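Long-range contacts in putative serine phosphatase (Pseudomonas aeruginosa, PDB 6K4E), which probably acts as a magnesium-dependent PP2C-type phosphatase in the SiaABC threonine phosphorylation pathway that controls biofilm formation in response to carbon availability: residues Asp56-Ala61 and Asp90-Asp95; Ile192-Ser197 and Phe233-Asp238; Leu241-Gly246 and His287-Asp292. All coordinates share one frame; numbering follows the deposited sequence.

Contact 1. Residues Asp56-Ala61 and Asp90-Asp95; sequences DSLDYA and DVVGGD
The backbone oxygen of Leu58 is flanked by two methyl groups from the facing loop: Val91 CG1 lies 3.7 Å from Leu58 O, and Val92 CG1 lies 4.0 Å from the same atom. Neither approach is a hydrogen bond, and none joins these segments; the 232 Å² they bury together comes from valine side chains set against one face of a helix. The CB of Leu58 is directed toward the loop and meets Val91 at the root of both side chains, CB of Leu58 to CB of Val91 being 4.0 Å. Further out, Leu58 CD2 comes to 4.3 Å from Val92 CG2, a looser apolar touch.

Val91 holds CG1 anti to the backbone N (chi1 -168°), which carries this methyl past Leu58 to the neighbouring acid, where it meets Asp59 OD1 at 3.5 Å. Asp59 leaves the helix in the other direction and only its carboxylate returns, so this oxygen is in van der Waals contact with a methyl and the two side chains meet at a slant. Val92 uses its CG1 one helical turn further on: that methyl is 3.7 Å from Ala61 C and 4.1 Å from Ala61 CB, against a buried part of the helix.

Asp56-Ala61 belongs to helix 49-67, and Asp90-Asp95 is the connection in the PP2C fold from strand 82-87 of one five-stranded sheet to strand 95-101 of the other. Beyond the contact, Gly93 O accepts from Gln65 NE2, tying the loop to the same helix a further turn along. Helix 117-138 adds Val118 beside Leu58 and Ala121 beside Val92, while Val118 and Leu122 of the second subunit pack on Leu58 and Ala61, so the helix touches both the loop of its own chain and the second subunit.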
# COMPACT_ATOMS: atom_id res chain seq x y z
N ASP B 56 13.23 14.63 -2.91
CA ASP B 56 14.13 13.53 -2.50
C ASP B 56 13.34 12.41 -1.85
O ASP B 56 13.64 11.23 -2.08
CB ASP B 56 15.21 14.05 -1.54
CG ASP B 56 16.16 15.07 -2.16
OD1 ASP B 56 16.26 15.11 -3.40
OD2 ASP B 56 16.83 15.80 -1.38
N SER B 57 12.31 12.79 -1.07
CA SER B 57 11.40 11.84 -0.41
C SER B 57 10.58 11.05 -1.45
O SER B 57 10.53 9.82 -1.38
CB SER B 57 10.49 12.59 0.57
OG SER B 57 9.64 11.71 1.28
N LEU B 58 10.03 11.76 -2.47
CA LEU B 58 9.26 11.16 -3.56
C LEU B 58 10.10 10.28 -4.46
O LEU B 58 9.61 9.24 -4.89
CB LEU B 58 8.52 12.21 -4.39
CG LEU B 58 7.41 12.97 -3.66
CD1 LEU B 58 6.96 14.16 -4.44
CD2 LEU B 58 6.23 12.09 -3.34
N ASP B 59 11.36 10.67 -4.73
CA ASP B 59 12.31 9.91 -5.53
C ASP B 59 12.58 8.59 -4.84
O ASP B 59 12.65 7.57 -5.52
CB ASP B 59 13.64 10.66 -5.72
CG ASP B 59 13.63 11.74 -6.78
OD1 ASP B 59 12.82 11.64 -7.74
OD2 ASP B 59 14.45 12.67 -6.68
N TYR B 60 12.74 8.59 -3.50
CA TYR B 60 12.92 7.36 -2.76
C TYR B 60 11.61 6.53 -2.77
O TYR B 60 11.67 5.31 -2.91
CB TYR B 60 13.44 7.63 -1.33
CG TYR B 60 13.66 6.35 -0.54
CD1 TYR B 60 14.70 5.48 -0.86
CD2 TYR B 60 12.81 5.99 0.49
CE1 TYR B 60 14.88 4.28 -0.17
CE2 TYR B 60 12.97 4.79 1.18
CZ TYR B 60 14.01 3.94 0.85
OH TYR B 60 14.18 2.76 1.53
N ALA B 61 10.45 7.20 -2.68
CA ALA B 61 9.15 6.53 -2.74
C ALA B 61 8.92 5.85 -4.11
O ALA B 61 8.21 4.85 -4.18
CB ALA B 61 8.02 7.52 -2.45
N ASP B 90 3.46 12.45 -11.71
CA ASP B 90 4.42 12.99 -10.76
C ASP B 90 5.53 11.93 -10.61
O ASP B 90 5.78 11.18 -11.55
CB ASP B 90 3.71 13.47 -9.49
CG ASP B 90 2.44 14.30 -9.79
OD1 ASP B 90 2.52 15.22 -10.65
OD2 ASP B 90 1.37 14.01 -9.20
N VAL B 91 6.25 11.89 -9.50
CA VAL B 91 7.32 10.89 -9.39
C VAL B 91 6.71 9.50 -9.14
O VAL B 91 7.21 8.49 -9.62
CB VAL B 91 8.33 11.32 -8.31
CG1 VAL B 91 9.59 10.47 -8.38
CG2 VAL B 91 8.67 12.80 -8.47
N VAL B 92 5.59 9.48 -8.40
CA VAL B 92 4.81 8.28 -8.08
C VAL B 92 3.39 8.51 -8.61
O VAL B 92 2.90 9.64 -8.60
CB VAL B 92 4.85 7.91 -6.57
CG1 VAL B 92 6.25 7.47 -6.15
CG2 VAL B 92 4.35 9.06 -5.68
N GLY B 93 2.75 7.46 -9.09
CA GLY B 93 1.41 7.60 -9.65
C GLY B 93 0.43 6.57 -9.15
O GLY B 93 0.77 5.79 -8.27
N GLY B 94 -0.77 6.56 -9.74
CA GLY B 94 -1.85 5.65 -9.37
C GLY B 94 -1.98 4.48 -10.32
O GLY B 94 -2.88 3.65 -10.18
N ASP B 95 -1.06 4.40 -11.26
CA ASP B 95 -1.08 3.36 -12.27
C ASP B 95 -0.03 2.33 -11.98
O ASP B 95 1.11 2.69 -11.65
CB ASP B 95 -0.73 3.96 -13.65
CG ASP B 95 -1.83 4.52 -14.53
OD1 ASP B 95 -2.89 4.92 -13.99
OD2 ASP B 95 -1.57 4.70 -15.74

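Contact 2. Residues Ile192-Ser197 and Phe233-Asp238; sequences ISLYAS and FYLSTD. With MG (magnesium ion), chain H; MG (magnesium ion), chain F.
Tyr195 and Tyr234 form the hydrogen-bonded pair of an antiparallel ladder, inside one of the two five-stranded sheets of the PP2C fold; the strand directions differ by 153°. Tyr195 N gives a nearly straight bond to Tyr234 O (3.0 Å, 173°), and Tyr234 N returns one to Tyr195 O (2.8 Å), its donor tilted from the carbonyl plane. Tyr195 O also receives the CA-H of Phe233.

Toward Ile192 the two segments part, CA-CA rising from 4.4 Å at Ala196-Phe233 to 6.5 Å at Ile192-Thr237, and water takes over. Water 1 accepts from Ser236 N and donates to Ser193 O and Tyr234 O, so the latter has a second donor besides Tyr195 N. Water 2 donates to Ser236 O and takes a weak bond from Ser193 N. Ser236 OG donates to Thr237 O, on a lone pair in the carbonyl plane.

The hydroxyls of Ser193, Ser197, Tyr234 and Thr237 are met by other parts of the chain: Ser193 OG by Glu204, Ser197 OG by Glu201 O, Tyr234 OH by Gln272 and Thr237 OG1 by Asp95. On the side of the sheet that carries Phe233, Ala196 CB touches Phe233 CE2 at 3.6 Å, oblique to the ring.

Just past the strand, Asp238 splits its carboxylate between two magnesium ions: OD1 holds one at 2.3 Å, OD2 the other at 2.2 Å.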
# COMPACT_ATOMS: atom_id res chain seq x y z
N ILE B 192 -11.44 -0.40 -18.55
CA ILE B 192 -10.20 -0.62 -19.31
C ILE B 192 -10.50 -1.63 -20.41
O ILE B 192 -11.19 -2.62 -20.17
CB ILE B 192 -8.92 -0.93 -18.47
CG1 ILE B 192 -8.42 0.40 -17.81
CG2 ILE B 192 -7.77 -1.56 -19.36
CD1 ILE B 192 -7.25 0.35 -17.02
N SER B 193 -10.03 -1.32 -21.62
CA SER B 193 -10.24 -2.13 -22.81
C SER B 193 -9.00 -2.90 -23.19
O SER B 193 -7.88 -2.47 -22.89
CB SER B 193 -10.61 -1.24 -24.00
OG SER B 193 -11.72 -0.41 -23.74
N LEU B 194 -9.20 -4.01 -23.88
CA LEU B 194 -8.12 -4.75 -24.49
C LEU B 194 -8.19 -4.45 -26.00
O LEU B 194 -9.21 -4.68 -26.63
CB LEU B 194 -8.19 -6.26 -24.22
CG LEU B 194 -7.14 -7.12 -24.95
CD1 LEU B 194 -5.77 -6.96 -24.35
CD2 LEU B 194 -7.51 -8.53 -24.90
N TYR B 195 -7.11 -3.88 -26.55
CA TYR B 195 -7.01 -3.59 -27.95
C TYR B 195 -6.17 -4.73 -28.56
O TYR B 195 -5.26 -5.22 -27.90
CB TYR B 195 -6.30 -2.26 -28.14
CG TYR B 195 -7.21 -1.05 -28.04
CD1 TYR B 195 -7.90 -0.58 -29.15
CD2 TYR B 195 -7.32 -0.33 -26.85
CE1 TYR B 195 -8.73 0.54 -29.08
CE2 TYR B 195 -8.15 0.79 -26.76
CZ TYR B 195 -8.85 1.22 -27.88
OH TYR B 195 -9.62 2.36 -27.85
N ALA B 196 -6.51 -5.19 -29.76
CA ALA B 196 -5.79 -6.25 -30.48
C ALA B 196 -5.69 -5.83 -31.91
O ALA B 196 -6.65 -5.31 -32.46
CB ALA B 196 -6.55 -7.57 -30.41
N SER B 197 -4.52 -6.06 -32.53
CA SER B 197 -4.31 -5.70 -33.91
C SER B 197 -3.31 -6.63 -34.62
O SER B 197 -2.33 -7.07 -34.03
CB SER B 197 -3.88 -4.24 -34.03
OG SER B 197 -3.88 -3.91 -35.41
N PHE B 233 -1.40 -7.32 -28.70
CA PHE B 233 -2.42 -6.93 -27.74
C PHE B 233 -1.92 -5.76 -26.95
O PHE B 233 -0.70 -5.59 -26.82
CB PHE B 233 -2.81 -8.10 -26.81
CG PHE B 233 -3.42 -9.27 -27.55
CD1 PHE B 233 -2.62 -10.27 -28.09
CD2 PHE B 233 -4.79 -9.34 -27.77
CE1 PHE B 233 -3.17 -11.32 -28.82
CE2 PHE B 233 -5.35 -10.39 -28.51
CZ PHE B 233 -4.53 -11.38 -29.01
N TYR B 234 -2.84 -4.87 -26.51
CA TYR B 234 -2.47 -3.64 -25.85
C TYR B 234 -3.41 -3.35 -24.74
O TYR B 234 -4.62 -3.30 -24.95
CB TYR B 234 -2.51 -2.44 -26.81
CG TYR B 234 -1.69 -2.62 -28.06
CD1 TYR B 234 -2.23 -3.25 -29.19
CD2 TYR B 234 -0.37 -2.17 -28.13
CE1 TYR B 234 -1.48 -3.41 -30.35
CE2 TYR B 234 0.40 -2.37 -29.28
CZ TYR B 234 -0.17 -2.97 -30.38
OH TYR B 234 0.57 -3.15 -31.50
N LEU B 235 -2.85 -3.13 -23.56
CA LEU B 235 -3.59 -2.80 -22.35
C LEU B 235 -3.10 -1.44 -21.95
O LEU B 235 -1.97 -1.31 -21.51
CB LEU B 235 -3.29 -3.84 -21.25
CG LEU B 235 -4.08 -5.14 -21.34
CD1 LEU B 235 -3.55 -6.18 -20.35
CD2 LEU B 235 -5.59 -4.92 -21.10
N SER B 236 -3.94 -0.42 -22.09
CA SER B 236 -3.55 0.93 -21.72
C SER B 236 -4.54 1.53 -20.74
O SER B 236 -5.74 1.31 -20.88
CB SER B 236 -3.47 1.82 -22.97
OG SER B 236 -3.34 3.19 -22.62
N THR B 237 -4.06 2.35 -19.80
CA THR B 237 -4.95 3.12 -18.91
C THR B 237 -5.42 4.33 -19.71
O THR B 237 -4.94 4.55 -20.83
CB THR B 237 -4.23 3.52 -17.61
OG1 THR B 237 -3.05 4.28 -17.95
CG2 THR B 237 -3.82 2.30 -16.75
N ASP B 238 -6.35 5.14 -19.15
CA ASP B 238 -6.83 6.31 -19.89
C ASP B 238 -5.78 7.42 -20.14
O ASP B 238 -6.02 8.28 -20.98
CB ASP B 238 -8.09 6.88 -19.19
CG ASP B 238 -7.86 7.36 -17.78
OD1 ASP B 238 -6.68 7.41 -17.34
OD2 ASP B 238 -8.86 7.69 -17.09
MG MG H . -11.05 7.19 -17.19
MG MG F . -5.81 7.77 -15.19
O HOH W 1 -6.16 -0.69 -23.83
O HOH W 2 -8.04 1.24 -22.45
O HOH W 3 -7.67 8.39 -14.55
O HOH W 4 -3.88 6.75 -15.84
O HOH W 5 -5.29 8.47 -13.28
O HOH W 6 -11.09 9.29 -16.28
O HOH W 7 -11.13 6.99 -14.86

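Contact 3. Residues Leu241-Gly246 and His287-Asp292; sequences LDQAGG and HPQRDD. With MG (magnesium ion), chain F.
Asp242 meets Arg290 through its backbone: Asp242 O is 3.7 Å from Arg290 CD, and water 9 donates to the same oxygen while taking a weak bond from Arg290 NH1. Its carboxylate OD2 shares water 8 with Asp291 OD2, the water donating to both.

Gln243 carries most of the polar contact. With CG anti to the backbone N (chi1 -175°) and a bend at chi2, its amide reaches the facing loop, where Arg290 N donates to Gln243 OE1 (3.3 Å, 164°). Gln243 NE2 donates to Pro288 O at 3.0 Å and also to its own neighbour, Ala244 O; both acceptors lie close to the amide plane, which fixes its rotation. Water 10 donates to OE1 as well.

The loop so held leads into the PP2C metal centre, because Asp291 OD2 binds magnesium at 1.9 Å, an ion also bound by Asp112 and Asp238.

Ala244 CB then touches Arg290 NH1 at 3.5 Å, obliquely to the guanidinium. Gly245 sets its CA over a face of the His287 ring, 4.0 Å from the centroid, as a CH-pi contact. Gly246, at positive phi, pairs by backbone hydrogen bonding with Tyr283 of helix 269-284.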
# COMPACT_ATOMS: atom_id res chain seq x y z
N LEU B 241 -4.53 8.15 -23.73
CA LEU B 241 -5.66 8.54 -24.61
C LEU B 241 -6.22 9.87 -24.19
O LEU B 241 -6.86 10.54 -24.99
CB LEU B 241 -6.78 7.45 -24.62
CG LEU B 241 -6.48 6.15 -25.41
CD1 LEU B 241 -5.65 5.14 -24.57
CD2 LEU B 241 -7.75 5.47 -25.80
N ASP B 242 -5.97 10.28 -22.95
CA ASP B 242 -6.44 11.56 -22.43
C ASP B 242 -5.40 12.64 -22.55
O ASP B 242 -5.71 13.80 -22.27
CB ASP B 242 -6.92 11.42 -20.97
CG ASP B 242 -8.20 10.60 -20.79
OD1 ASP B 242 -8.86 10.28 -21.82
OD2 ASP B 242 -8.55 10.31 -19.63
N GLN B 243 -4.18 12.30 -22.97
CA GLN B 243 -3.12 13.31 -23.11
C GLN B 243 -3.52 14.43 -24.04
O GLN B 243 -3.74 14.19 -25.24
CB GLN B 243 -1.81 12.70 -23.58
CG GLN B 243 -0.64 13.73 -23.62
CD GLN B 243 -0.41 14.43 -22.29
OE1 GLN B 243 -0.18 13.81 -21.25
NE2 GLN B 243 -0.56 15.75 -22.28
N ALA B 244 -3.60 15.66 -23.49
CA ALA B 244 -3.92 16.86 -24.24
C ALA B 244 -2.74 17.20 -25.18
O ALA B 244 -1.59 16.89 -24.86
CB ALA B 244 -4.16 17.99 -23.26
N GLY B 245 -3.04 17.78 -26.33
CA GLY B 245 -2.03 18.19 -27.30
C GLY B 245 -2.60 18.49 -28.66
O GLY B 245 -3.82 18.60 -28.83
N GLY B 246 -1.70 18.60 -29.64
CA GLY B 246 -2.06 18.88 -31.02
C GLY B 246 -2.41 20.33 -31.23
O GLY B 246 -2.06 21.19 -30.42
N HIS B 287 2.33 20.97 -23.87
CA HIS B 287 1.31 20.63 -22.88
C HIS B 287 1.86 19.78 -21.74
O HIS B 287 2.56 18.80 -22.00
CB HIS B 287 0.14 19.87 -23.51
CG HIS B 287 -0.75 20.74 -24.34
ND1 HIS B 287 -0.42 21.07 -25.64
CD2 HIS B 287 -1.93 21.32 -24.02
CE1 HIS B 287 -1.41 21.82 -26.08
NE2 HIS B 287 -2.34 21.99 -25.14
N PRO B 288 1.52 20.10 -20.48
CA PRO B 288 1.97 19.24 -19.37
C PRO B 288 1.33 17.87 -19.47
O PRO B 288 0.31 17.71 -20.17
CB PRO B 288 1.47 19.98 -18.12
CG PRO B 288 0.29 20.77 -18.60
CD PRO B 288 0.69 21.22 -19.98
N GLN B 289 1.94 16.86 -18.81
CA GLN B 289 1.37 15.51 -18.76
C GLN B 289 0.13 15.64 -17.88
O GLN B 289 0.18 16.20 -16.78
CB GLN B 289 2.38 14.50 -18.19
CG GLN B 289 1.95 13.05 -18.42
CD GLN B 289 2.92 12.07 -17.84
OE1 GLN B 289 4.11 12.33 -17.75
NE2 GLN B 289 2.45 10.91 -17.44
N ARG B 290 -1.00 15.22 -18.42
CA ARG B 290 -2.32 15.34 -17.81
C ARG B 290 -2.61 14.27 -16.75
O ARG B 290 -3.29 14.56 -15.77
CB ARG B 290 -3.37 15.31 -18.96
CG ARG B 290 -4.72 15.82 -18.57
CD ARG B 290 -5.44 16.45 -19.73
NE ARG B 290 -6.39 17.40 -19.19
CZ ARG B 290 -7.09 18.27 -19.90
NH1 ARG B 290 -6.96 18.32 -21.22
NH2 ARG B 290 -7.92 19.11 -19.30
N ASP B 291 -2.10 13.04 -16.96
CA ASP B 291 -2.36 11.90 -16.08
C ASP B 291 -1.22 10.87 -16.18
O ASP B 291 -0.31 11.02 -17.02
CB ASP B 291 -3.71 11.24 -16.48
CG ASP B 291 -4.26 10.22 -15.50
OD1 ASP B 291 -3.78 10.18 -14.34
OD2 ASP B 291 -5.19 9.48 -15.87
N ASP B 292 -1.22 9.88 -15.28
CA ASP B 292 -0.26 8.79 -15.30
C ASP B 292 -0.49 8.01 -16.59
O ASP B 292 -1.65 7.78 -16.99
CB ASP B 292 -0.51 7.87 -14.09
CG ASP B 292 -0.32 8.55 -12.77
OD1 ASP B 292 0.67 9.25 -12.62
OD2 ASP B 292 -1.17 8.35 -11.88
MG MG F . -5.81 7.77 -15.19
O HOH W 8 -7.19 10.93 -17.46
O HOH W 9 -7.13 16.06 -22.86
O HOH W 10 -2.09 12.34 -19.88
O HOH W 5 -5.29 8.47 -13.28
O HOH W 4 -3.88 6.75 -15.84
O HOH W 3 -7.67 8.39 -14.55

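Overall arrangement
The three contacts follow one another along the chain, with no nesting or crossing. Contact 1 closes a loop of 28 residues, bringing the loop after strand 82-87 back against helix 49-67. Contact 2 closes 35 residues containing strands 202-205 and 223-226, and contact 3 closes 40 residues, mostly helices 254-264 and 269-284. Helix 238-242 links contacts 2 and 3 directly. Contacts 2 and 3 meet at the metal centre, where Asp238 and Asp291 share one magnesium ion, and contact 1 joins them through Gly94 and Asp95: Asp95 OD2 lies 2.7 Å from Thr237 OG1 and Gly94 N 2.8 Å from Asp292 OD2, both probable hydrogen bonds. The dimer-facing helix is thereby connected, through the loop of contact 1, to the metal-binding loops.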